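Local coordinates for outer surface protein (Borrelia burgdorferi, PDB 5IZT) that is of unknown function but, as a Borrelia outer surface protein with a BbCRASP-1-like helical domain, may act at the interface with the host, at residues 253-258 and 341-346; 291-296 and 383-388; 181-186 and 324-329; 299-304 and 334-339. All blocks are in the same frame, centred on the assembly; numbering follows the deposited sequence. Where two conformers were deposited one is given.

Contact 1 of 4, residues 253-258 and 341-346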
loop_
_atom_site.group_PDB
_atom_site.type_symbol
_atom_site.label_atom_id
_atom_site.label_comp_id
_atom_site.label_asym_id
_atom_site.label_seq_id
_atom_site.Cartn_x
_atom_site.Cartn_y
_atom_site.Cartn_z
ATOM N N TYR A 253 7.329 3.997 -0.230
ATOM C CA TYR A 253 7.683 4.714 1.003
ATOM C C TYR A 253 6.438 5.080 1.795
ATOM O O TYR A 253 6.438 5.028 3.037
ATOM C CB TYR A 253 8.495 5.968 0.676
ATOM C CG TYR A 253 9.735 5.693 -0.154
ATOM C CD1 TYR A 253 10.389 4.468 -0.071
ATOM C CD2 TYR A 253 10.228 6.648 -1.051
ATOM C CE1 TYR A 253 11.515 4.194 -0.855
ATOM C CE2 TYR A 253 11.373 6.378 -1.843
ATOM C CZ TYR A 253 12.003 5.162 -1.732
ATOM O OH TYR A 253 13.131 4.893 -2.502
ATOM N N ALA A 254 5.365 5.464 1.093
ATOM C CA ALA A 254 4.111 5.805 1.757
ATOM C C ALA A 254 3.477 4.588 2.421
ATOM O O ALA A 254 2.877 4.704 3.496
ATOM C CB ALA A 254 3.140 6.420 0.754
ATOM N N LEU A 255 3.585 3.420 1.781
ATOM C CA LEU A 255 3.083 2.184 2.370
ATOM C C LEU A 255 3.764 1.887 3.703
ATOM O O LEU A 255 3.129 1.366 4.635
ATOM C CB LEU A 255 3.312 1.030 1.388
ATOM C CG LEU A 255 3.013 -0.377 1.888
ATOM C CD1 LEU A 255 1.527 -0.536 2.248
ATOM C CD2 LEU A 255 3.454 -1.377 0.808
ATOM N N MET A 256 5.056 2.209 3.800
ATOM C CA MET A 256 5.858 2.059 5.009
ATOM C C MET A 256 5.802 3.289 5.906
ATOM O O MET A 256 6.655 3.440 6.796
ATOM C CB MET A 256 7.311 1.753 4.622
ATOM C CG MET A 256 7.389 0.609 3.656
ATOM S SD MET A 256 7.012 -0.898 4.563
ATOM C CE MET A 256 8.634 -1.204 5.253
ATOM N N ASP A 257 4.825 4.179 5.687
ATOM C CA ASP A 257 4.593 5.362 6.527
ATOM C C ASP A 257 5.809 6.285 6.605
ATOM O O ASP A 257 6.038 6.958 7.619
ATOM C CB ASP A 257 4.117 4.949 7.918
ATOM C CG ASP A 257 2.749 4.270 7.876
ATOM O OD1 ASP A 257 1.838 4.792 7.198
ATOM O OD2 ASP A 257 2.581 3.218 8.510
ATOM N N PHE A 258 6.574 6.336 5.517
ATOM C CA PHE A 258 7.762 7.189 5.413
ATOM C C PHE A 258 8.695 7.001 6.609
ATOM O O PHE A 258 9.336 7.945 7.075
ATOM C CB PHE A 258 7.356 8.652 5.229
ATOM C CG PHE A 258 6.528 8.886 3.988
ATOM C CD1 PHE A 258 7.114 8.871 2.730
ATOM C CD2 PHE A 258 5.165 9.070 4.085
ATOM C CE1 PHE A 258 6.341 9.059 1.585
ATOM C CE2 PHE A 258 4.388 9.262 2.951
ATOM C CZ PHE A 258 4.963 9.247 1.706
ATOM N N ASP A 341 -7.689 -1.902 7.075
ATOM C CA ASP A 341 -7.262 -3.094 7.796
ATOM C C ASP A 341 -6.330 -3.957 6.953
ATOM O O ASP A 341 -5.364 -4.538 7.474
ATOM C CB ASP A 341 -8.486 -3.901 8.212
ATOM C CG ASP A 341 -8.116 -5.241 8.808
ATOM O OD1 ASP A 341 -7.560 -5.258 9.925
ATOM O OD2 ASP A 341 -8.376 -6.274 8.159
ATOM N N LYS A 342 -6.611 -4.076 5.655
ATOM C CA LYS A 342 -5.769 -4.928 4.819
ATOM C C LYS A 342 -4.476 -4.233 4.423
ATOM O O LYS A 342 -3.442 -4.903 4.291
ATOM C CB LYS A 342 -6.544 -5.403 3.592
ATOM C CG LYS A 342 -7.713 -6.303 3.944
ATOM C CD LYS A 342 -7.230 -7.584 4.609
ATOM C CE LYS A 342 -8.386 -8.508 4.993
ATOM N NZ LYS A 342 -7.844 -9.799 5.539
ATOM N N ARG A 343 -4.480 -2.901 4.287
ATOM C CA ARG A 343 -3.204 -2.216 4.115
ATOM C C ARG A 343 -2.348 -2.389 5.363
ATOM O O ARG A 343 -1.140 -2.644 5.266
ATOM C CB ARG A 343 -3.409 -0.729 3.792
ATOM C CG ARG A 343 -2.094 0.065 3.687
ATOM C CD ARG A 343 -2.297 1.543 3.356
ATOM N NE ARG A 343 -1.073 2.339 3.538
ATOM C CZ ARG A 343 -0.664 2.822 4.706
ATOM N NH1 ARG A 343 -1.372 2.587 5.813
ATOM N NH2 ARG A 343 0.457 3.534 4.778
ATOM N N LYS A 344 -2.965 -2.273 6.547
ATOM C CA LYS A 344 -2.238 -2.515 7.793
ATOM C C LYS A 344 -1.721 -3.950 7.867
ATOM O O LYS A 344 -0.635 -4.199 8.406
ATOM C CB LYS A 344 -3.132 -2.210 8.999
ATOM N N GLU A 345 -2.494 -4.913 7.350
ATOM C CA GLU A 345 -2.036 -6.303 7.368
ATOM C C GLU A 345 -0.762 -6.499 6.548
ATOM O O GLU A 345 0.138 -7.245 6.966
ATOM C CB GLU A 345 -3.145 -7.238 6.883
ATOM C CG GLU A 345 -2.792 -8.719 6.938
ATOM C CD GLU A 345 -2.420 -9.206 8.331
ATOM O OE1 GLU A 345 -2.787 -8.539 9.322
ATOM O OE2 GLU A 345 -1.768 -10.271 8.430
ATOM N N TRP A 346 -0.668 -5.863 5.372
ATOM C CA TRP A 346 0.574 -5.931 4.601
ATOM C C TRP A 346 1.738 -5.391 5.417
ATOM O O TRP A 346 2.810 -6.005 5.484
ATOM C CB TRP A 346 0.447 -5.150 3.283
ATOM C CG TRP A 346 1.570 -5.422 2.329
ATOM C CD1 TRP A 346 1.547 -6.270 1.261
ATOM C CD2 TRP A 346 2.901 -4.876 2.377
ATOM N NE1 TRP A 346 2.775 -6.276 0.632
ATOM C CE2 TRP A 346 3.619 -5.431 1.302
ATOM C CE3 TRP A 346 3.543 -3.949 3.212
ATOM C CZ2 TRP A 346 4.955 -5.112 1.047
ATOM C CZ3 TRP A 346 4.874 -3.631 2.957
ATOM C CH2 TRP A 346 5.556 -4.207 1.888
HETATM O O HOH W 1 -0.829 3.898 8.603
#
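R343 meets the end of helix 243-255 with one nitrogen that serves two acceptors. Its NH2 donates to A254 O (3.0 Å, a bent N-H...O angle of 135°) and, much straighter, to D257 OD1 (3.1 Å, 165°), where it forms a salt bridge. Both oxygens lie in the guanidinium plane, although OD1 is approached from above its carboxylate plane. A water joins the same carboxylate to the group, donating to D257 OD1 and accepting from R343 NH1, while R343 NE turns to Q294 OE1 and F297 makes a cation-pi contact. The carbonyl that R343 grips belongs to a Schellman motif: A254 O also accepts from D257 N (3.0 Å), from the opposite face, and Y253 O accepts from F258 N, with D257 at positive phi ending the helix. Beside the guanidinium, L255 lays CD2 over one face of the W346 six-membered ring, a CH-pi contact 3.5 Å from the ring centroid, while its CD1 runs beside R343 CG. The extended R343 chain, CG anti to the backbone N (176°), carries the guanidinium past L255. M256 SD comes to the ring edge, 3.8 Å from W346 CZ3, as a Met-aromatic contact; W346 NE1 donates to S289 OG.

Contact 2 of 4, residues 291-296 and 383-388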
loop_
_atom_site.group_PDB
_atom_site.type_symbol
_atom_site.label_atom_id
_atom_site.label_comp_id
_atom_site.label_asym_id
_atom_site.label_seq_id
_atom_site.Cartn_x
_atom_site.Cartn_y
_atom_site.Cartn_z
ATOM N N LEU A 291 3.462 -2.314 -3.708
ATOM C CA LEU A 291 3.048 -1.219 -4.584
ATOM C C LEU A 291 1.563 -1.308 -4.918
ATOM O O LEU A 291 0.843 -0.300 -4.899
ATOM C CB LEU A 291 3.869 -1.254 -5.867
ATOM C CG LEU A 291 5.325 -0.822 -5.746
ATOM C CD1 LEU A 291 6.004 -1.028 -7.089
ATOM C CD2 LEU A 291 5.398 0.653 -5.331
ATOM N N GLY A 292 1.094 -2.497 -5.282
ATOM C CA GLY A 292 -0.316 -2.636 -5.625
ATOM C C GLY A 292 -1.233 -2.350 -4.449
ATOM O O GLY A 292 -2.328 -1.809 -4.623
ATOM N N THR A 293 -0.806 -2.717 -3.239
ATOM C CA THR A 293 -1.592 -2.412 -2.054
ATOM C C THR A 293 -1.766 -0.906 -1.891
ATOM O O THR A 293 -2.878 -0.417 -1.651
ATOM C CB THR A 293 -0.920 -2.993 -0.815
ATOM O OG1 THR A 293 -0.944 -4.410 -0.885
ATOM C CG2 THR A 293 -1.632 -2.548 0.474
ATOM N N GLN A 294 -0.668 -0.160 -1.980
ATOM C CA GLN A 294 -0.763 1.280 -1.760
ATOM C C GLN A 294 -1.504 1.960 -2.905
ATOM O O GLN A 294 -2.279 2.899 -2.682
ATOM C CB GLN A 294 0.635 1.883 -1.586
ATOM C CG GLN A 294 0.627 3.378 -1.219
ATOM C CD GLN A 294 0.070 3.637 0.170
ATOM O OE1 GLN A 294 0.029 2.738 1.007
ATOM N NE2 GLN A 294 -0.364 4.872 0.418
ATOM N N ILE A 295 -1.286 1.500 -4.141
ATOM C CA ILE A 295 -1.932 2.146 -5.274
ATOM C C ILE A 295 -3.440 1.975 -5.174
ATOM O O ILE A 295 -4.203 2.938 -5.326
ATOM C CB ILE A 295 -1.387 1.581 -6.594
ATOM C CG1 ILE A 295 0.075 2.037 -6.783
ATOM C CG2 ILE A 295 -2.289 2.016 -7.749
ATOM C CD1 ILE A 295 0.822 1.322 -7.919
ATOM N N SER A 296 -3.893 0.743 -4.924
ATOM C CA SER A 296 -5.334 0.507 -4.795
ATOM C C SER A 296 -5.913 1.258 -3.611
ATOM O O SER A 296 -7.041 1.757 -3.684
ATOM C CB SER A 296 -5.634 -0.983 -4.643
ATOM O OG SER A 296 -5.413 -1.693 -5.855
ATOM N N ASN A 383 -2.305 -11.816 -0.428
ATOM C CA ASN A 383 -3.721 -11.878 -0.061
ATOM C C ASN A 383 -4.208 -10.524 0.444
ATOM O O ASN A 383 -5.348 -10.115 0.167
ATOM C CB ASN A 383 -3.936 -12.970 1.000
ATOM C CG ASN A 383 -3.823 -14.382 0.416
ATOM O OD1 ASN A 383 -3.993 -14.573 -0.785
ATOM N ND2 ASN A 383 -3.550 -15.373 1.267
ATOM N N ALA A 384 -3.349 -9.797 1.166
ATOM C CA ALA A 384 -3.721 -8.449 1.590
ATOM C C ALA A 384 -3.884 -7.517 0.392
ATOM O O ALA A 384 -4.852 -6.736 0.340
ATOM C CB ALA A 384 -2.690 -7.892 2.571
ATOM N N ARG A 385 -2.955 -7.584 -0.574
ATOM C CA ARG A 385 -3.060 -6.757 -1.775
ATOM C C ARG A 385 -4.366 -7.026 -2.500
ATOM O O ARG A 385 -5.077 -6.095 -2.886
ATOM C CB ARG A 385 -1.876 -7.015 -2.713
ATOM C CG ARG A 385 -1.820 -6.080 -3.952
ATOM C CD ARG A 385 -2.701 -6.546 -5.124
ATOM N NE ARG A 385 -2.680 -5.608 -6.247
ATOM C CZ ARG A 385 -3.359 -4.464 -6.284
ATOM N NH1 ARG A 385 -4.113 -4.108 -5.254
ATOM N NH2 ARG A 385 -3.281 -3.674 -7.347
ATOM N N GLN A 386 -4.681 -8.301 -2.714
ATOM C CA GLN A 386 -5.900 -8.679 -3.415
ATOM C C GLN A 386 -7.142 -8.211 -2.670
ATOM O O GLN A 386 -8.141 -7.828 -3.290
ATOM C CB GLN A 386 -5.913 -10.200 -3.605
ATOM C CG GLN A 386 -7.160 -10.768 -4.251
ATOM C CD GLN A 386 -7.296 -10.378 -5.706
ATOM O OE1 GLN A 386 -6.311 -10.042 -6.366
ATOM N NE2 GLN A 386 -8.523 -10.423 -6.218
ATOM N N SER A 387 -7.102 -8.227 -1.337
ATOM C CA SER A 387 -8.269 -7.801 -0.572
ATOM C C SER A 387 -8.513 -6.307 -0.724
ATOM O O SER A 387 -9.672 -5.864 -0.799
ATOM C CB SER A 387 -8.105 -8.161 0.901
ATOM O OG SER A 387 -9.295 -7.887 1.612
ATOM N N VAL A 388 -7.442 -5.508 -0.751
ATOM C CA VAL A 388 -7.616 -4.068 -0.954
ATOM C C VAL A 388 -8.183 -3.806 -2.342
ATOM O O VAL A 388 -9.099 -2.989 -2.518
ATOM C CB VAL A 388 -6.285 -3.317 -0.736
ATOM C CG1 VAL A 388 -6.459 -1.835 -1.087
ATOM C CG2 VAL A 388 -5.821 -3.436 0.724
#
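G292, T293 and S296 meet R385 and V388 where two roughly parallel helices, 280-316 and 366-395, pack deep in the bundle, with the arm of R385 lying along one side of the seam. The axes of the short segments come within 8.5 Å at 20°, and the CA atoms of T293 and R385 lie only 4.6 Å apart. At G292, with no side chain, R385 can lay its guanidinium over the backbone, G292 C sitting 3.4 Å from the plane, over its centre. R385 was modelled in two conformers; in the one described, the chain bends at chi2 (-84°) and lays the group along helix 280-316. In this conformer, and less certain for that reason, NH1 donates to S296 OG (2.8 Å, 163°) at the guanidinium edge, and NH2 adds a weak bond to the same oxygen. T293 OG1, hydrogen-bonded to S289 O within its own helix, presses against R385 CA at 3.3 Å. V388 CG1 adds an apolar touch on S296 CB (3.7 Å). Helix 322-359 runs along the seam, W346 touching T293 and K342 touching V388, while helix 243-255 lies against L291 and Q294 of helix 280-316.

Contact 3 of 4, residues 181-186 and 324-329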
loop_
_atom_site.group_PDB
_atom_site.type_symbol
_atom_site.label_atom_id
_atom_site.label_comp_id
_atom_site.label_asym_id
_atom_site.label_seq_id
_atom_site.Cartn_x
_atom_site.Cartn_y
_atom_site.Cartn_z
ATOM N N GLN A 181 -26.190 14.078 8.950
ATOM C CA GLN A 181 -25.090 14.993 8.679
ATOM C C GLN A 181 -23.837 14.599 9.451
ATOM O O GLN A 181 -22.721 14.698 8.927
ATOM C CB GLN A 181 -25.514 16.421 9.010
ATOM C CG GLN A 181 -26.440 16.982 7.963
ATOM C CD GLN A 181 -25.888 16.776 6.565
ATOM O OE1 GLN A 181 -24.774 17.205 6.256
ATOM N NE2 GLN A 181 -26.657 16.098 5.716
ATOM N N THR A 182 -23.998 14.135 10.694
ATOM C CA THR A 182 -22.838 13.714 11.481
ATOM C C THR A 182 -22.138 12.523 10.843
ATOM O O THR A 182 -20.903 12.490 10.729
ATOM C CB THR A 182 -23.272 13.369 12.904
ATOM O OG1 THR A 182 -23.672 14.566 13.583
ATOM C CG2 THR A 182 -22.129 12.698 13.662
ATOM N N LEU A 183 -22.917 11.510 10.469
ATOM C CA LEU A 183 -22.370 10.327 9.817
ATOM C C LEU A 183 -21.643 10.698 8.537
ATOM O O LEU A 183 -20.516 10.257 8.297
ATOM C CB LEU A 183 -23.503 9.357 9.499
ATOM C CG LEU A 183 -23.177 7.899 9.188
ATOM C CD1 LEU A 183 -22.736 7.167 10.448
ATOM C CD2 LEU A 183 -24.375 7.217 8.529
ATOM N N LYS A 184 -22.264 11.546 7.716
ATOM C CA LYS A 184 -21.642 11.929 6.453
ATOM C C LYS A 184 -20.334 12.672 6.699
ATOM O O LYS A 184 -19.302 12.364 6.082
ATOM C CB LYS A 184 -22.600 12.785 5.623
ATOM C CG LYS A 184 -21.995 13.220 4.297
ATOM C CD LYS A 184 -22.833 14.233 3.571
ATOM C CE LYS A 184 -22.831 15.579 4.288
ATOM N NZ LYS A 184 -23.794 16.525 3.663
ATOM N N ASN A 185 -20.350 13.638 7.626
ATOM C CA ASN A 185 -19.160 14.453 7.860
ATOM C C ASN A 185 -18.026 13.633 8.463
ATOM O O ASN A 185 -16.849 13.858 8.147
ATOM C CB ASN A 185 -19.499 15.633 8.770
ATOM C CG ASN A 185 -20.338 16.678 8.069
ATOM O OD1 ASN A 185 -20.326 16.770 6.845
ATOM N ND2 ASN A 185 -21.034 17.504 8.844
ATOM N N GLU A 186 -18.360 12.680 9.331
ATOM C CA GLU A 186 -17.341 11.837 9.937
ATOM C C GLU A 186 -16.636 11.000 8.876
ATOM O O GLU A 186 -15.412 10.818 8.933
ATOM C CB GLU A 186 -17.984 10.988 11.036
ATOM C CG GLU A 186 -17.642 9.516 11.052
ATOM C CD GLU A 186 -18.600 8.722 11.935
ATOM O OE1 GLU A 186 -19.048 9.274 12.967
ATOM O OE2 GLU A 186 -18.923 7.561 11.589
ATOM N N ASP A 324 -31.839 5.528 2.950
ATOM C CA ASP A 324 -31.039 5.012 1.840
ATOM C C ASP A 324 -29.635 5.590 1.875
ATOM O O ASP A 324 -28.649 4.874 1.665
ATOM C CB ASP A 324 -31.692 5.401 0.516
ATOM C CG ASP A 324 -33.094 4.863 0.365
ATOM O OD1 ASP A 324 -33.432 3.854 1.018
ATOM O OD2 ASP A 324 -33.873 5.488 -0.383
ATOM N N PHE A 325 -29.534 6.894 2.138
ATOM C CA PHE A 325 -28.238 7.555 2.228
ATOM C C PHE A 325 -27.437 7.020 3.411
ATOM O O PHE A 325 -26.251 6.706 3.274
ATOM C CB PHE A 325 -28.455 9.072 2.331
ATOM C CG PHE A 325 -27.214 9.898 2.058
ATOM C CD1 PHE A 325 -26.057 9.312 1.553
ATOM C CD2 PHE A 325 -27.210 11.258 2.315
ATOM C CE1 PHE A 325 -24.914 10.076 1.311
ATOM C CE2 PHE A 325 -26.075 12.034 2.076
ATOM C CZ PHE A 325 -24.917 11.443 1.573
ATOM N N THR A 326 -28.083 6.866 4.575
ATOM C CA THR A 326 -27.416 6.247 5.716
ATOM C C THR A 326 -26.854 4.870 5.368
ATOM O O THR A 326 -25.693 4.569 5.673
ATOM C CB THR A 326 -28.399 6.140 6.881
ATOM O OG1 THR A 326 -28.827 7.449 7.236
ATOM C CG2 THR A 326 -27.747 5.484 8.078
ATOM N N MET A 327 -27.667 4.016 4.732
ATOM C CA MET A 327 -27.188 2.684 4.359
ATOM C C MET A 327 -25.977 2.758 3.434
ATOM O O MET A 327 -25.021 1.988 3.578
ATOM C CB MET A 327 -28.317 1.893 3.690
ATOM C CG MET A 327 -27.869 0.585 3.020
ATOM S SD MET A 327 -29.257 -0.401 2.394
ATOM C CE MET A 327 -30.007 -0.899 3.945
ATOM N N LYS A 328 -25.989 3.674 2.472
ATOM C CA LYS A 328 -24.837 3.773 1.578
ATOM C C LYS A 328 -23.602 4.280 2.317
ATOM O O LYS A 328 -22.487 3.821 2.050
ATOM C CB LYS A 328 -25.178 4.663 0.380
ATOM C CG LYS A 328 -26.235 4.034 -0.546
ATOM C CD LYS A 328 -26.584 4.932 -1.725
ATOM C CE LYS A 328 -27.839 4.434 -2.450
ATOM N NZ LYS A 328 -27.722 3.017 -2.906
ATOM N N LEU A 329 -23.776 5.232 3.242
ATOM C CA LEU A 329 -22.634 5.731 4.014
ATOM C C LEU A 329 -22.065 4.655 4.937
ATOM O O LEU A 329 -20.840 4.550 5.103
ATOM C CB LEU A 329 -23.054 6.953 4.838
ATOM C CG LEU A 329 -23.314 8.241 4.052
ATOM C CD1 LEU A 329 -23.975 9.285 4.969
ATOM C CD2 LEU A 329 -22.005 8.776 3.494
#
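Toward one end of the helical bundle, about 27 Å from the centre of the chain, helices 179-197 and 322-359 run roughly parallel, and L183 and K184 of the first meet F325, T326 and L329 of the second. The segment axes approach to 10.2 Å at an angle of 28°, and K184 and L329 have the nearest CA atoms. L183 points toward its partner helix and puts one branch to work: CD2 comes within 3.8 Å of T326 CG2, the two side chains crossing at about a right angle, and within 3.9 Å of L329 CB. The methyl thus fits between two residues three apart on the facing helix. L180, L183 and L187 lie along the same side of helix 179-197, facing 322-359, L180 touching F325, T326 and L329 and L187 touching L329; helix 322-359 here lies in a predicted coiled coil. K184 supplies its aliphatic part. CB rests 3.8 Å from L329 CD1, and CD reaches F325 CZ at 4.0 Å, approaching the ring obliquely. A bend at chi3 (69°) then folds the amine back along its own helix, where NZ donates to a lone pair of Q181 OE1 in the carbonyl plane (2.9 Å). The F325 ring itself has L329 CD1 over one face, displaced toward the rim, and is further packed by F311 and Y315 of helix 280-316. T326 turns its methyl to L183, while OG1 is hydrogen-bonded to S322 O of the preceding turn.

Contact 4 of 4, residues 299-304 and 334-339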
loop_
_atom_site.group_PDB
_atom_site.type_symbol
_atom_site.label_atom_id
_atom_site.label_comp_id
_atom_site.label_asym_id
_atom_site.label_seq_id
_atom_site.Cartn_x
_atom_site.Cartn_y
_atom_site.Cartn_z
ATOM N N LEU A 299 -6.425 4.902 -4.609
ATOM C CA LEU A 299 -7.541 5.036 -5.546
ATOM C C LEU A 299 -8.882 4.828 -4.837
ATOM O O LEU A 299 -9.878 5.486 -5.161
ATOM C CB LEU A 299 -7.377 4.046 -6.707
ATOM C CG LEU A 299 -6.263 4.305 -7.732
ATOM C CD1 LEU A 299 -6.073 3.088 -8.599
ATOM C CD2 LEU A 299 -6.591 5.528 -8.608
ATOM N N ALA A 300 -8.917 3.929 -3.853
ATOM C CA ALA A 300 -10.153 3.657 -3.126
ATOM C C ALA A 300 -10.560 4.846 -2.270
ATOM O O ALA A 300 -11.754 5.150 -2.141
ATOM C CB ALA A 300 -9.990 2.395 -2.273
ATOM N N LEU A 301 -9.590 5.535 -1.668
ATOM C CA LEU A 301 -9.930 6.739 -0.915
ATOM C C LEU A 301 -10.645 7.753 -1.800
ATOM O O LEU A 301 -11.726 8.239 -1.455
ATOM C CB LEU A 301 -8.668 7.353 -0.303
ATOM C CG LEU A 301 -7.935 6.497 0.732
ATOM C CD1 LEU A 301 -6.646 7.216 1.089
ATOM C CD2 LEU A 301 -8.786 6.245 1.990
ATOM N N GLU A 302 -10.095 8.030 -2.986
ATOM C CA GLU A 302 -10.732 9.002 -3.872
ATOM C C GLU A 302 -12.088 8.511 -4.367
ATOM O O GLU A 302 -13.011 9.312 -4.550
ATOM C CB GLU A 302 -9.815 9.340 -5.049
ATOM C CG GLU A 302 -10.270 10.562 -5.857
ATOM C CD GLU A 302 -10.683 11.762 -4.994
ATOM O OE1 GLU A 302 -9.952 12.129 -4.044
ATOM O OE2 GLU A 302 -11.743 12.359 -5.294
ATOM N N GLU A 303 -12.220 7.207 -4.621
ATOM C CA GLU A 303 -13.496 6.664 -5.080
ATOM C C GLU A 303 -14.583 6.817 -4.018
ATOM O O GLU A 303 -15.723 7.176 -4.340
ATOM C CB GLU A 303 -13.313 5.190 -5.472
ATOM C CG GLU A 303 -14.500 4.573 -6.204
ATOM C CD GLU A 303 -14.740 5.172 -7.581
ATOM O OE1 GLU A 303 -13.759 5.542 -8.262
ATOM O OE2 GLU A 303 -15.922 5.263 -7.979
ATOM N N ILE A 304 -14.250 6.559 -2.746
ATOM C CA ILE A 304 -15.210 6.755 -1.662
ATOM C C ILE A 304 -15.630 8.213 -1.590
ATOM O O ILE A 304 -16.820 8.529 -1.479
ATOM C CB ILE A 304 -14.624 6.279 -0.321
ATOM C CG1 ILE A 304 -14.421 4.764 -0.332
ATOM C CG2 ILE A 304 -15.525 6.705 0.847
ATOM C CD1 ILE A 304 -13.650 4.230 0.869
ATOM N N SER A 334 -17.758 0.780 5.895
ATOM C CA SER A 334 -17.280 -0.596 6.008
ATOM C C SER A 334 -16.155 -0.870 5.015
ATOM O O SER A 334 -15.167 -1.548 5.347
ATOM C CB SER A 334 -18.438 -1.568 5.792
ATOM O OG SER A 334 -17.970 -2.899 5.745
ATOM N N LYS A 335 -16.293 -0.354 3.788
ATOM C CA LYS A 335 -15.256 -0.539 2.770
ATOM C C LYS A 335 -13.990 0.230 3.128
ATOM O O LYS A 335 -12.877 -0.252 2.883
ATOM C CB LYS A 335 -15.774 -0.101 1.399
ATOM C CG LYS A 335 -16.951 -0.910 0.861
ATOM C CD LYS A 335 -16.650 -2.395 0.780
ATOM C CE LYS A 335 -17.883 -3.169 0.330
ATOM N NZ LYS A 335 -17.871 -4.584 0.796
ATOM N N LEU A 336 -14.132 1.426 3.711
ATOM C CA LEU A 336 -12.957 2.145 4.197
ATOM C C LEU A 336 -12.237 1.344 5.279
ATOM O O LEU A 336 -11.007 1.213 5.247
ATOM C CB LEU A 336 -13.349 3.529 4.719
ATOM C CG LEU A 336 -12.189 4.312 5.356
ATOM C CD1 LEU A 336 -11.044 4.546 4.362
ATOM C CD2 LEU A 336 -12.635 5.630 5.953
ATOM N N ASN A 337 -12.987 0.778 6.233
ATOM C CA ASN A 337 -12.370 -0.019 7.293
ATOM C C ASN A 337 -11.620 -1.216 6.732
ATOM O O ASN A 337 -10.566 -1.604 7.258
ATOM C CB ASN A 337 -13.427 -0.503 8.279
ATOM C CG ASN A 337 -13.891 0.588 9.202
ATOM O OD1 ASN A 337 -13.203 1.589 9.387
ATOM N ND2 ASN A 337 -15.055 0.402 9.790
ATOM N N GLN A 338 -12.160 -1.824 5.679
ATOM C CA GLN A 338 -11.530 -2.990 5.082
ATOM C C GLN A 338 -10.212 -2.632 4.405
ATOM O O GLN A 338 -9.225 -3.355 4.565
ATOM C CB GLN A 338 -12.481 -3.645 4.084
ATOM C CG GLN A 338 -11.800 -4.725 3.260
ATOM C CD GLN A 338 -12.766 -5.689 2.623
ATOM O OE1 GLN A 338 -13.984 -5.548 2.751
ATOM N NE2 GLN A 338 -12.228 -6.680 1.925
ATOM N N ILE A 339 -10.165 -1.536 3.635
ATOM C CA ILE A 339 -8.902 -1.193 2.979
ATOM C C ILE A 339 -7.875 -0.749 4.011
ATOM O O ILE A 339 -6.680 -1.037 3.880
ATOM C CB ILE A 339 -9.097 -0.132 1.869
ATOM C CG1 ILE A 339 -9.513 1.226 2.427
ATOM C CG2 ILE A 339 -10.136 -0.588 0.863
ATOM C CD1 ILE A 339 -9.555 2.352 1.355
#
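A300, L301 and I304 meet L336 and I339 through aliphatic carbons, so no ring or other flat group offers a face or an edge across this contact. I339 carries much of it. Its CG1 sits between the backbone N and the carbonyl carbon (chi1 67°), the crowded position, and the chain then runs out so that CD1 packs against A300 CB at 3.7 Å and lies 4.0 Å from L301 CD2. That same L301 methyl also meets L336 CD1 (3.7 Å), making one branch of L301 the junction for two partners. A turn further along, I304 comes at about a right angle onto L336, with its CD1 3.9 Å from L336 CB, near the root of the leucine rather than its tip, and almost as close to L336 CA. Around the patch, I191 of helix 179-197 touches L301, I304 and L336, and I395 of helix 366-395 touches I304. The segment axes run antiparallel at 170° and 10.7 Å apart, as expected for the two arms of a helical hairpin, here helices 280-316 and 322-359, in a region predicted as coiled coil.

The four contacts share one long helix, 322-359, in contacts 1, 3 and 4, while its neighbours in the chain, 280-316 and 366-395, form contact 2. Contacts 1 and 2, with centres about 10 Å apart, are joined by a probable hydrogen bond from R343 NE to Q294 OE1 (2.8 Å). Contact 4 lies about 12 Å from contact 2, centre to centre, and a probable hydrogen bond joins S387 OG and Q338 NE2 (3.2 Å), S387 being modelled in two conformers. Contact 3 is the outlier, its centre about 27 Å from that of contact 1, though its nearest atoms come within about 5 Å of contact 4.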